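Local structure of phosphosugar isomerase (Escherichia coli O6:H1, 5UQI) at residues A[45-51]-A[71-77]; A[93-99]-A[119-125]; A[57-61]-A[161-166]; A[64-70]-A[168-173]. The protein probably interconverts D-ribulose 5-phosphate and D-arabinose 5-phosphate as a sugar isomerase of the SIS family, and binds arabinose-5-phosphate. All coordinates share one frame; numbering follows the deposited sequence.

In the fold
Following the chain from its N terminus, strand 46-50 enters the parallel sheet, helix 52-67 crosses over it, and strand 72-76 lies down beside the first, closing interaction 1. Strand 93-97 then joins the other side of strand 46-50, and interaction 2 pairs it with strand 120-124; the two contacts stand in series within one sheet. Helix 156-175 returns late to lie against helix 52-67, first through interaction 3 and farther along through interaction 4. The loops closed by interactions 3 and 4 both enclose interaction 2, cross interaction 1 and cross each other. Phe-48 touches Leu-61 and Phe-65, and Ile-97 touches Leu-61, so sheet and helices share one core.

Interaction 1: A[45-51]-A[71-77]; sequences KVVFIGV and PSFFVHG
Val-46 and Ser-72 begin the tight part of this contact. Ser-72 OG gives its proton to Val-46 O at 2.8 Å, and Phe-73 N approaches the same oxygen from the other face of the carbonyl plane, so two donors grip it. The hydroxyl gets there because Ser-72 OG stands opposite the backbone N across the CA-CB bond (chi1 -180°), which also places it in plane at the edge of the Phe-48 ring, 3.3 Å from Phe-48 CE1. Further on, Val-75 N meets Phe-48 O at 2.8 Å in a nearly linear bond.

These are neighbouring parallel strands of a right-handed beta-alpha-beta unit in the SIS domain: helix 52-67 links them and packs on the face carrying Phe-48 and Phe-74, where the Phe-48 ring also meets that of Phe-65 edge-to-face. On the face with Val-47 and Val-75, Val-47 CG1 rests on Val-75 CG2 at 3.8 Å while its CG2 touches CE1 of Phe-73.

The pairing slackens towards the C-terminal end. Gly-50 N is buried without a polar partner, yet Gly-50 O still receives Gly-77 N, which stands above the carbonyl plane. Here Val-51, a residue of the arabinose-5-phosphate pocket, lays CG1 over one face of the His-76 imidazole, 3.9 Å from the ring centroid. The solvent side lies at the other end, where Lys-45 and Pro-71 are exposed; the lysine chain crosses Phe-73 at about a right angle, with Lys-45 CD 3.8 Å from Phe-73 CD1.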
# COMPACT_ATOMS: atom_id res chain seq x y z
N LYS A 45 4.32 -6.76 14.01
CA LYS A 45 3.60 -5.68 13.38
C LYS A 45 3.75 -5.73 11.86
O LYS A 45 4.71 -6.31 11.35
CB LYS A 45 4.19 -4.37 13.88
CG LYS A 45 4.00 -4.29 15.42
CD LYS A 45 3.98 -2.88 15.97
CE LYS A 45 4.31 -2.89 17.44
NZ LYS A 45 3.14 -3.29 18.24
N VAL A 46 2.77 -5.17 11.15
CA VAL A 46 2.86 -4.97 9.71
C VAL A 46 3.53 -3.62 9.47
O VAL A 46 3.00 -2.60 9.86
CB VAL A 46 1.48 -5.06 9.00
CG1 VAL A 46 1.58 -4.78 7.51
CG2 VAL A 46 0.82 -6.42 9.31
N VAL A 47 4.72 -3.65 8.86
CA VAL A 47 5.49 -2.38 8.71
C VAL A 47 5.38 -1.97 7.28
O VAL A 47 5.77 -2.71 6.37
CB VAL A 47 6.95 -2.59 9.09
CG1 VAL A 47 7.73 -1.29 8.87
CG2 VAL A 47 7.07 -3.08 10.52
N PHE A 48 4.81 -0.78 7.05
CA PHE A 48 4.67 -0.27 5.68
C PHE A 48 5.84 0.65 5.38
O PHE A 48 6.20 1.50 6.23
CB PHE A 48 3.37 0.57 5.53
CG PHE A 48 2.13 -0.24 5.41
CD1 PHE A 48 1.45 -0.66 6.56
CD2 PHE A 48 1.60 -0.52 4.12
CE1 PHE A 48 0.26 -1.44 6.43
CE2 PHE A 48 0.41 -1.27 4.00
CZ PHE A 48 -0.28 -1.67 5.15
N ILE A 49 6.40 0.51 4.17
CA ILE A 49 7.54 1.36 3.79
C ILE A 49 7.23 1.94 2.42
O ILE A 49 6.79 1.24 1.47
CB ILE A 49 8.86 0.49 3.67
CG1 ILE A 49 9.18 -0.11 5.03
CG2 ILE A 49 9.99 1.38 3.14
CD1 ILE A 49 10.51 -0.93 5.04
N GLY A 50 7.49 3.26 2.27
CA GLY A 50 7.27 3.96 0.98
C GLY A 50 7.97 5.30 1.06
O GLY A 50 8.46 5.70 2.12
N VAL A 51 8.02 5.95 -0.11
CA VAL A 51 8.49 7.35 -0.18
C VAL A 51 7.58 8.11 -1.14
O VAL A 51 6.77 7.48 -1.86
CB VAL A 51 9.96 7.48 -0.68
CG1 VAL A 51 10.96 6.75 0.28
CG2 VAL A 51 10.12 7.06 -2.14
N PRO A 71 -1.96 -4.48 14.26
CA PRO A 71 -0.91 -3.56 14.68
C PRO A 71 0.03 -3.35 13.47
O PRO A 71 0.53 -4.32 12.87
CB PRO A 71 -0.24 -4.27 15.86
CG PRO A 71 -1.51 -4.89 16.53
CD PRO A 71 -2.25 -5.45 15.35
N SER A 72 0.33 -2.09 13.23
CA SER A 72 1.05 -1.69 11.99
C SER A 72 1.62 -0.31 12.23
O SER A 72 1.05 0.46 12.96
CB SER A 72 0.02 -1.60 10.88
OG SER A 72 0.59 -1.23 9.66
N PHE A 73 2.73 0.01 11.58
CA PHE A 73 3.20 1.38 11.54
C PHE A 73 4.02 1.58 10.25
O PHE A 73 4.28 0.64 9.51
CB PHE A 73 4.07 1.75 12.80
CG PHE A 73 5.36 0.94 12.95
CD1 PHE A 73 5.34 -0.39 13.39
CD2 PHE A 73 6.61 1.53 12.64
CE1 PHE A 73 6.55 -1.10 13.52
CE2 PHE A 73 7.84 0.83 12.77
CZ PHE A 73 7.80 -0.50 13.21
N PHE A 74 4.36 2.85 10.01
CA PHE A 74 5.02 3.25 8.79
C PHE A 74 6.46 3.62 9.07
O PHE A 74 6.78 4.31 10.06
CB PHE A 74 4.27 4.52 8.28
CG PHE A 74 5.01 5.21 7.15
CD1 PHE A 74 5.07 4.63 5.88
CD2 PHE A 74 5.65 6.46 7.37
CE1 PHE A 74 5.73 5.30 4.81
CE2 PHE A 74 6.32 7.09 6.25
CZ PHE A 74 6.35 6.52 5.02
N VAL A 75 7.35 3.20 8.12
CA VAL A 75 8.77 3.61 8.11
C VAL A 75 9.04 4.17 6.75
O VAL A 75 8.83 3.52 5.71
CB VAL A 75 9.68 2.40 8.38
CG1 VAL A 75 11.14 2.81 8.16
CG2 VAL A 75 9.51 1.90 9.82
N HIS A 76 9.50 5.42 6.72
CA HIS A 76 9.85 6.02 5.42
C HIS A 76 11.06 5.36 4.81
O HIS A 76 12.00 5.03 5.52
CB HIS A 76 10.12 7.51 5.69
CG HIS A 76 10.31 8.32 4.45
ND1 HIS A 76 11.57 8.43 3.85
CD2 HIS A 76 9.46 9.05 3.70
CE1 HIS A 76 11.45 9.19 2.77
NE2 HIS A 76 10.20 9.62 2.69
N GLY A 77 11.03 5.15 3.49
CA GLY A 77 12.12 4.35 2.85
C GLY A 77 13.50 4.98 3.01
O GLY A 77 14.51 4.29 3.20

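Interaction 2: A[93-99]-A[119-125]; sequences VVILISN and YLISFTR. With A5P (arabinose-5-phosphate), chain B.
Phe-123 and Ile-95 meet on one face of two adjacent parallel strands in the middle of the SIS-domain alpha/beta sheet, a Rossmann-like arrangement whose C-terminal strand ends lead into the sugar-phosphate site. Backbone bonds join the strands at every second residue, among them Ile-121 N to Val-94 O at 2.7 Å.

The Phe-123 side chain can be followed outward. CB lies against Ile-97 CG1; with CG turned away from the carbonyl carbon (chi1 -75°), the ring leans back along the sheet. Phe-123 CD2 touches Ile-97 CG1 at 4.0 Å and CD1 and CE1 run past Ile-95 CG2. That methyl sits almost squarely over the Phe-123 ring centre, 3.8 Å from the centroid and 8° off the normal, a CH-pi contact. The tip atom, Phe-123 CZ, is still 4.0 Å from the same Ile-95 CG2. Val-139 of the next strand and Val-161 of helix 156-175 also touch this ring. Farther back, Ile-121 CD1 reaches Val-93 CG1 at 3.6 Å.

Past the last strand pair the chain turns to the ligand. Ser-98 OG donates to O3P of arabinose-5-phosphate and is itself held by Gly-101 N and Thr-103 OG1, while Lys-53 N, Ser-54 OG, Ser-100 N and Thr-103 OG1 supply further bonds to the ligand. Asn-99 gives its backbone O to Arg-125 N and turns its side-chain amide to the guanidinium, where Arg-125 NH1 makes a weak bond to Asn-99 OD1, the two planes nearly perpendicular. On the ligand side, Asn-99 N points at phosphate oxygen O1P, 2.8 Å away and 166° at the hydrogen.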
# COMPACT_ATOMS: atom_id res chain seq x y z
N VAL A 93 6.18 -8.22 9.54
CA VAL A 93 6.02 -8.46 8.10
C VAL A 93 6.09 -7.11 7.45
O VAL A 93 5.45 -6.19 7.99
CB VAL A 93 4.68 -9.16 7.78
CG1 VAL A 93 4.35 -9.18 6.28
CG2 VAL A 93 4.72 -10.55 8.45
N VAL A 94 6.77 -6.98 6.32
CA VAL A 94 7.05 -5.67 5.68
C VAL A 94 6.27 -5.59 4.38
O VAL A 94 6.35 -6.52 3.53
CB VAL A 94 8.58 -5.47 5.46
CG1 VAL A 94 8.85 -4.14 4.80
CG2 VAL A 94 9.35 -5.57 6.76
N ILE A 95 5.51 -4.49 4.19
CA ILE A 95 4.88 -4.24 2.92
C ILE A 95 5.58 -3.03 2.32
O ILE A 95 5.55 -1.94 2.91
CB ILE A 95 3.36 -3.93 3.05
CG1 ILE A 95 2.62 -5.16 3.64
CG2 ILE A 95 2.78 -3.50 1.75
CD1 ILE A 95 1.12 -4.96 3.90
N LEU A 96 6.20 -3.19 1.17
CA LEU A 96 6.87 -2.07 0.53
C LEU A 96 6.01 -1.60 -0.65
O LEU A 96 5.62 -2.39 -1.52
CB LEU A 96 8.24 -2.48 -0.03
CG LEU A 96 9.17 -2.96 1.09
CD1 LEU A 96 9.31 -4.51 1.11
CD2 LEU A 96 10.54 -2.29 1.01
N ILE A 97 5.68 -0.30 -0.69
CA ILE A 97 4.78 0.25 -1.71
C ILE A 97 5.55 1.12 -2.64
O ILE A 97 6.24 2.06 -2.22
CB ILE A 97 3.61 1.08 -1.04
CG1 ILE A 97 2.80 0.19 -0.11
CG2 ILE A 97 2.75 1.67 -2.19
CD1 ILE A 97 1.59 0.95 0.50
N SER A 98 5.51 0.77 -3.92
CA SER A 98 6.15 1.59 -4.95
C SER A 98 5.41 1.35 -6.27
O SER A 98 5.35 0.21 -6.75
CB SER A 98 7.62 1.15 -5.14
OG SER A 98 8.22 1.75 -6.30
N ASN A 99 4.82 2.40 -6.84
CA ASN A 99 4.01 2.16 -8.04
C ASN A 99 4.89 1.56 -9.16
O ASN A 99 4.53 0.52 -9.76
CB ASN A 99 3.29 3.44 -8.46
CG ASN A 99 2.49 3.25 -9.76
OD1 ASN A 99 2.77 3.91 -10.74
ND2 ASN A 99 1.57 2.29 -9.78
N TYR A 119 9.61 -11.49 6.16
CA TYR A 119 8.79 -11.74 5.00
C TYR A 119 8.42 -10.41 4.35
O TYR A 119 7.99 -9.48 5.08
CB TYR A 119 7.52 -12.46 5.47
CG TYR A 119 6.77 -13.08 4.34
CD1 TYR A 119 5.88 -12.37 3.57
CD2 TYR A 119 7.00 -14.41 3.97
CE1 TYR A 119 5.20 -12.92 2.49
CE2 TYR A 119 6.33 -14.95 2.90
CZ TYR A 119 5.42 -14.23 2.17
OH TYR A 119 4.72 -14.78 1.09
N LEU A 120 8.70 -10.29 3.06
CA LEU A 120 8.54 -9.02 2.31
C LEU A 120 7.41 -9.15 1.33
O LEU A 120 7.38 -10.04 0.51
CB LEU A 120 9.83 -8.62 1.58
CG LEU A 120 11.11 -8.62 2.43
CD1 LEU A 120 12.25 -8.24 1.45
CD2 LEU A 120 11.00 -7.68 3.66
N ILE A 121 6.50 -8.16 1.33
CA ILE A 121 5.40 -8.07 0.40
C ILE A 121 5.59 -6.78 -0.38
O ILE A 121 5.94 -5.77 0.22
CB ILE A 121 4.07 -7.97 1.21
CG1 ILE A 121 3.87 -9.31 1.97
CG2 ILE A 121 2.88 -7.69 0.29
CD1 ILE A 121 2.76 -9.17 3.00
N SER A 122 5.37 -6.79 -1.68
CA SER A 122 5.41 -5.57 -2.46
C SER A 122 4.04 -5.24 -3.04
O SER A 122 3.28 -6.13 -3.41
CB SER A 122 6.44 -5.58 -3.60
OG SER A 122 6.09 -6.68 -4.54
N PHE A 123 3.69 -3.94 -3.07
CA PHE A 123 2.57 -3.49 -3.86
C PHE A 123 3.12 -2.63 -4.97
O PHE A 123 3.65 -1.51 -4.70
CB PHE A 123 1.67 -2.55 -2.97
CG PHE A 123 0.81 -3.22 -1.90
CD1 PHE A 123 0.91 -4.56 -1.52
CD2 PHE A 123 -0.09 -2.40 -1.15
CE1 PHE A 123 0.08 -5.10 -0.55
CE2 PHE A 123 -0.88 -2.95 -0.13
CZ PHE A 123 -0.83 -4.29 0.15
N THR A 124 3.04 -3.07 -6.24
CA THR A 124 3.60 -2.36 -7.40
C THR A 124 2.68 -2.58 -8.58
O THR A 124 1.82 -3.46 -8.49
CB THR A 124 5.04 -2.81 -7.79
OG1 THR A 124 4.99 -4.06 -8.52
CG2 THR A 124 5.97 -3.00 -6.53
N ARG A 125 2.96 -1.89 -9.66
CA ARG A 125 2.14 -2.04 -10.84
C ARG A 125 2.55 -3.26 -11.65
O ARG A 125 1.88 -3.52 -12.68
CB ARG A 125 2.22 -0.76 -11.67
CG ARG A 125 3.43 -0.59 -12.52
CD ARG A 125 3.41 0.78 -13.21
NE ARG A 125 4.72 0.99 -13.76
CZ ARG A 125 5.32 2.17 -13.92
NH1 ARG A 125 4.72 3.29 -13.51
NH2 ARG A 125 6.55 2.23 -14.45
C1 A5P B . 6.33 11.25 -7.20
O1 A5P B . 5.35 11.31 -7.81
C2 A5P B . 6.25 10.64 -5.88
O2 A5P B . 5.35 11.25 -5.01
C3 A5P B . 5.98 9.23 -6.22
O3 A5P B . 4.97 8.62 -5.41
C4 A5P B . 7.40 8.83 -5.90
O4 A5P B . 8.27 9.23 -6.95
C5 A5P B . 7.55 7.36 -5.65
O5 A5P B . 7.25 6.69 -6.81
P A5P B . 6.89 5.14 -6.62
O1P A5P B . 5.44 5.01 -6.11
O2P A5P B . 7.05 4.59 -8.13
O3P A5P B . 7.78 4.61 -5.62

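Interaction 3: A[57-61]-A[161-166]; sequences IARKL and VLVVGD
Leu-61 is the main bump between these helices: its forked tip drops as a knob into a hole made by Val-161, Leu-162, Gly-165 and Asp-166. The two helices pack on the same side of the parallel sheet in the SIS-domain alpha/beta fold and run nearly parallel, the axes of the two short segments 9.8 Å apart at closest and inclined by 18°. The floor of the hole is backbone at Gly-165, so Leu-61 CD2 comes within 3.5 Å of Gly-165 C, while CD1 faces Gly-165 CA and Val-161. On the sheet side, Ile-97 touches both Leu-61 and Val-161.

One turn earlier Ile-57 makes a smaller bump, Ile-57 CG2 lying 3.8 Å from Leu-162 N. Leu-162 answers from the second helix: CG is trans to N (chi1 175°), which sends the side chain across, where CD1 touches both Leu-61 CD2 and the aliphatic part of Lys-60. Leu-162 CD1 meets Lys-60 CD at 3.5 Å. Lys-60 bends near its root, at chi2, runs CD and CE past Leu-162 and ends at Asp-166, with Thr-64 OG1 as a second partner; Lys-60 NZ reaches the syn side of Asp-166 OD1 in a 2.8 Å salt bridge, 24° out of the carboxylate plane.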
# COMPACT_ATOMS: atom_id res chain seq x y z
N ILE A 57 0.44 7.43 1.18
CA ILE A 57 -0.62 6.37 1.23
C ILE A 57 -0.21 5.24 2.20
O ILE A 57 -1.08 4.73 2.93
CB ILE A 57 -0.87 5.82 -0.19
CG1 ILE A 57 -1.42 6.95 -1.08
CG2 ILE A 57 -1.88 4.65 -0.11
CD1 ILE A 57 -2.60 7.74 -0.56
N ALA A 58 1.07 4.86 2.24
CA ALA A 58 1.58 3.85 3.18
C ALA A 58 1.32 4.28 4.62
O ALA A 58 0.91 3.47 5.46
CB ALA A 58 3.08 3.62 2.95
N ARG A 59 1.51 5.58 4.93
CA ARG A 59 1.19 6.12 6.29
C ARG A 59 -0.32 5.93 6.56
O ARG A 59 -0.68 5.54 7.69
CB ARG A 59 1.51 7.64 6.43
CG ARG A 59 2.93 7.97 6.61
CD ARG A 59 3.11 9.51 6.77
NE ARG A 59 3.79 10.03 5.56
CZ ARG A 59 5.04 10.50 5.45
NH1 ARG A 59 5.86 10.57 6.50
NH2 ARG A 59 5.49 10.95 4.25
N LYS A 60 -1.19 6.26 5.58
CA LYS A 60 -2.63 6.09 5.78
C LYS A 60 -2.94 4.62 6.04
O LYS A 60 -3.68 4.32 7.01
CB LYS A 60 -3.37 6.57 4.52
CG LYS A 60 -4.83 6.96 4.82
CD LYS A 60 -5.77 5.75 5.04
CE LYS A 60 -7.24 6.18 4.99
NZ LYS A 60 -8.07 4.91 5.10
N LEU A 61 -2.37 3.72 5.22
CA LEU A 61 -2.72 2.31 5.39
C LEU A 61 -2.21 1.74 6.72
O LEU A 61 -2.92 0.94 7.35
CB LEU A 61 -2.11 1.50 4.21
CG LEU A 61 -2.78 1.88 2.87
CD1 LEU A 61 -2.13 0.97 1.79
CD2 LEU A 61 -4.32 1.57 2.92
N VAL A 161 -4.13 2.25 -4.81
CA VAL A 161 -3.45 1.57 -3.72
C VAL A 161 -4.17 1.84 -2.38
O VAL A 161 -4.30 0.93 -1.55
CB VAL A 161 -1.97 1.99 -3.63
CG1 VAL A 161 -1.33 1.25 -2.47
CG2 VAL A 161 -1.30 1.52 -4.90
N LEU A 162 -4.68 3.07 -2.21
CA LEU A 162 -5.41 3.35 -0.96
C LEU A 162 -6.68 2.50 -0.87
O LEU A 162 -6.96 1.91 0.17
CB LEU A 162 -5.81 4.85 -0.90
CG LEU A 162 -6.69 5.27 0.29
CD1 LEU A 162 -5.99 5.02 1.62
CD2 LEU A 162 -6.99 6.75 0.12
N VAL A 163 -7.42 2.42 -1.98
CA VAL A 163 -8.66 1.63 -1.94
C VAL A 163 -8.38 0.14 -1.71
O VAL A 163 -9.02 -0.50 -0.87
CB VAL A 163 -9.45 1.85 -3.25
CG1 VAL A 163 -10.67 0.95 -3.32
CG2 VAL A 163 -9.91 3.31 -3.32
N VAL A 164 -7.36 -0.37 -2.42
CA VAL A 164 -6.97 -1.77 -2.23
C VAL A 164 -6.55 -2.05 -0.77
O VAL A 164 -7.02 -2.99 -0.12
CB VAL A 164 -5.81 -2.12 -3.20
CG1 VAL A 164 -5.12 -3.40 -2.76
CG2 VAL A 164 -6.34 -2.22 -4.64
N GLY A 165 -5.66 -1.19 -0.24
CA GLY A 165 -5.15 -1.38 1.13
C GLY A 165 -6.27 -1.25 2.17
O GLY A 165 -6.28 -1.99 3.16
N ASP A 166 -7.18 -0.29 1.99
CA ASP A 166 -8.31 -0.14 2.90
C ASP A 166 -9.15 -1.44 2.91
O ASP A 166 -9.54 -1.91 4.01
CB ASP A 166 -9.27 0.95 2.48
CG ASP A 166 -8.85 2.37 2.86
OD1 ASP A 166 -7.87 2.55 3.58
OD2 ASP A 166 -9.64 3.30 2.40

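Interaction 4: A[64-70]-A[168-173]; sequences TFASTGT and VALALS
Val-168 opens the contact by setting CG1 against CZ of Phe-65, 3.9 Å away, the two side chains meeting at a slant. Ala-169 comes next and is the close point: its CB lies 3.5 Å from Phe-65 CD1 and also touches Thr-64 CG2. The carbonyl of Ala-169 receives a proton from a water that also donates to Thr-68 OG1 and bonds to Thr-70 OG1, so one water joins both segments.

The partner segment is where helix 52-67 stops. It ends in a Schellman motif, with Gly-69 at positive phi as the C-prime residue, Thr-70 N bonded to Phe-65 O and Gly-69 N to Ala-66 O; Thr-68 OG1 turns back to Thr-64 O at 2.8 Å. Helix 156-175 thus packs along the last turn of the crossover helix and its exit toward strand 72-76.

Leu-170 adds a peripheral touch, CD2 to Thr-68 CG2. Leu-172 returns to the buried side, where Leu-172 CD1 reaches Phe-65 CE2 at 3.9 Å, CB faces Thr-70 OG1, and Ile-36 and Leu-39 of helix 32-41 close in. Last, Ser-173 OG donates to a lone pair of Thr-68 O, 2.7 Å away and in the carbonyl plane.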
# COMPACT_ATOMS: atom_id res chain seq x y z
N THR A 64 -4.74 2.85 9.19
CA THR A 64 -6.05 2.14 9.00
C THR A 64 -5.93 0.68 9.48
O THR A 64 -6.83 0.18 10.16
CB THR A 64 -6.43 2.27 7.53
OG1 THR A 64 -6.96 3.62 7.43
CG2 THR A 64 -7.60 1.36 7.20
N PHE A 65 -4.80 0.02 9.17
CA PHE A 65 -4.63 -1.34 9.69
C PHE A 65 -4.69 -1.30 11.20
O PHE A 65 -5.42 -2.09 11.83
CB PHE A 65 -3.21 -1.91 9.27
CG PHE A 65 -3.23 -2.66 7.96
CD1 PHE A 65 -3.80 -2.13 6.75
CD2 PHE A 65 -2.55 -3.85 7.92
CE1 PHE A 65 -3.81 -2.91 5.58
CE2 PHE A 65 -2.53 -4.60 6.73
CZ PHE A 65 -3.15 -4.12 5.59
N ALA A 66 -3.95 -0.37 11.83
CA ALA A 66 -3.89 -0.35 13.29
C ALA A 66 -5.26 -0.07 13.92
O ALA A 66 -5.64 -0.71 14.96
CB ALA A 66 -2.92 0.72 13.75
N SER A 67 -5.97 0.86 13.34
CA SER A 67 -7.27 1.34 13.90
C SER A 67 -8.33 0.28 13.75
O SER A 67 -9.33 0.37 14.49
CB SER A 67 -7.72 2.61 13.21
OG SER A 67 -7.97 2.42 11.89
N THR A 68 -8.10 -0.69 12.89
CA THR A 68 -9.09 -1.77 12.65
C THR A 68 -8.58 -3.10 13.15
O THR A 68 -9.19 -4.13 12.79
CB THR A 68 -9.48 -1.85 11.19
OG1 THR A 68 -8.34 -2.16 10.40
CG2 THR A 68 -10.08 -0.52 10.66
N GLY A 69 -7.53 -3.13 13.97
CA GLY A 69 -7.13 -4.33 14.68
C GLY A 69 -5.91 -5.10 14.25
O GLY A 69 -5.63 -6.15 14.78
N THR A 70 -5.17 -4.56 13.26
CA THR A 70 -3.92 -5.20 12.84
C THR A 70 -2.73 -4.23 13.18
O THR A 70 -2.54 -3.29 12.43
CB THR A 70 -3.98 -5.45 11.33
OG1 THR A 70 -5.12 -6.31 11.05
CG2 THR A 70 -2.69 -6.13 10.85
N VAL A 168 -8.17 -4.53 2.12
CA VAL A 168 -7.41 -5.54 2.83
C VAL A 168 -7.53 -5.37 4.34
O VAL A 168 -7.79 -6.32 5.09
CB VAL A 168 -5.95 -5.56 2.35
CG1 VAL A 168 -5.15 -6.50 3.24
CG2 VAL A 168 -5.92 -5.94 0.85
N ALA A 169 -7.34 -4.13 4.83
CA ALA A 169 -7.46 -3.86 6.24
C ALA A 169 -8.86 -4.28 6.76
O ALA A 169 -8.93 -4.89 7.82
CB ALA A 169 -7.25 -2.32 6.49
N LEU A 170 -9.89 -3.87 6.02
CA LEU A 170 -11.27 -4.17 6.49
C LEU A 170 -11.58 -5.66 6.43
O LEU A 170 -12.28 -6.15 7.34
CB LEU A 170 -12.31 -3.35 5.73
CG LEU A 170 -12.21 -1.84 6.05
CD1 LEU A 170 -13.09 -1.01 5.10
CD2 LEU A 170 -12.46 -1.48 7.50
N ALA A 171 -11.02 -6.38 5.44
CA ALA A 171 -11.25 -7.84 5.39
C ALA A 171 -10.53 -8.51 6.55
O ALA A 171 -11.11 -9.32 7.24
CB ALA A 171 -10.73 -8.38 4.08
N LEU A 172 -9.27 -8.10 6.87
CA LEU A 172 -8.58 -8.69 8.03
C LEU A 172 -9.39 -8.40 9.31
O LEU A 172 -9.49 -9.26 10.18
CB LEU A 172 -7.13 -8.13 8.19
CG LEU A 172 -6.17 -8.53 7.10
CD1 LEU A 172 -4.95 -7.60 7.21
CD2 LEU A 172 -5.76 -9.99 7.34
N SER A 173 -9.93 -7.17 9.42
CA SER A 173 -10.63 -6.72 10.61
C SER A 173 -11.89 -7.60 10.81
O SER A 173 -12.11 -8.11 11.92
CB SER A 173 -11.02 -5.24 10.43
OG SER A 173 -11.54 -4.72 11.66
O HOH W 1 -7.03 -4.60 9.89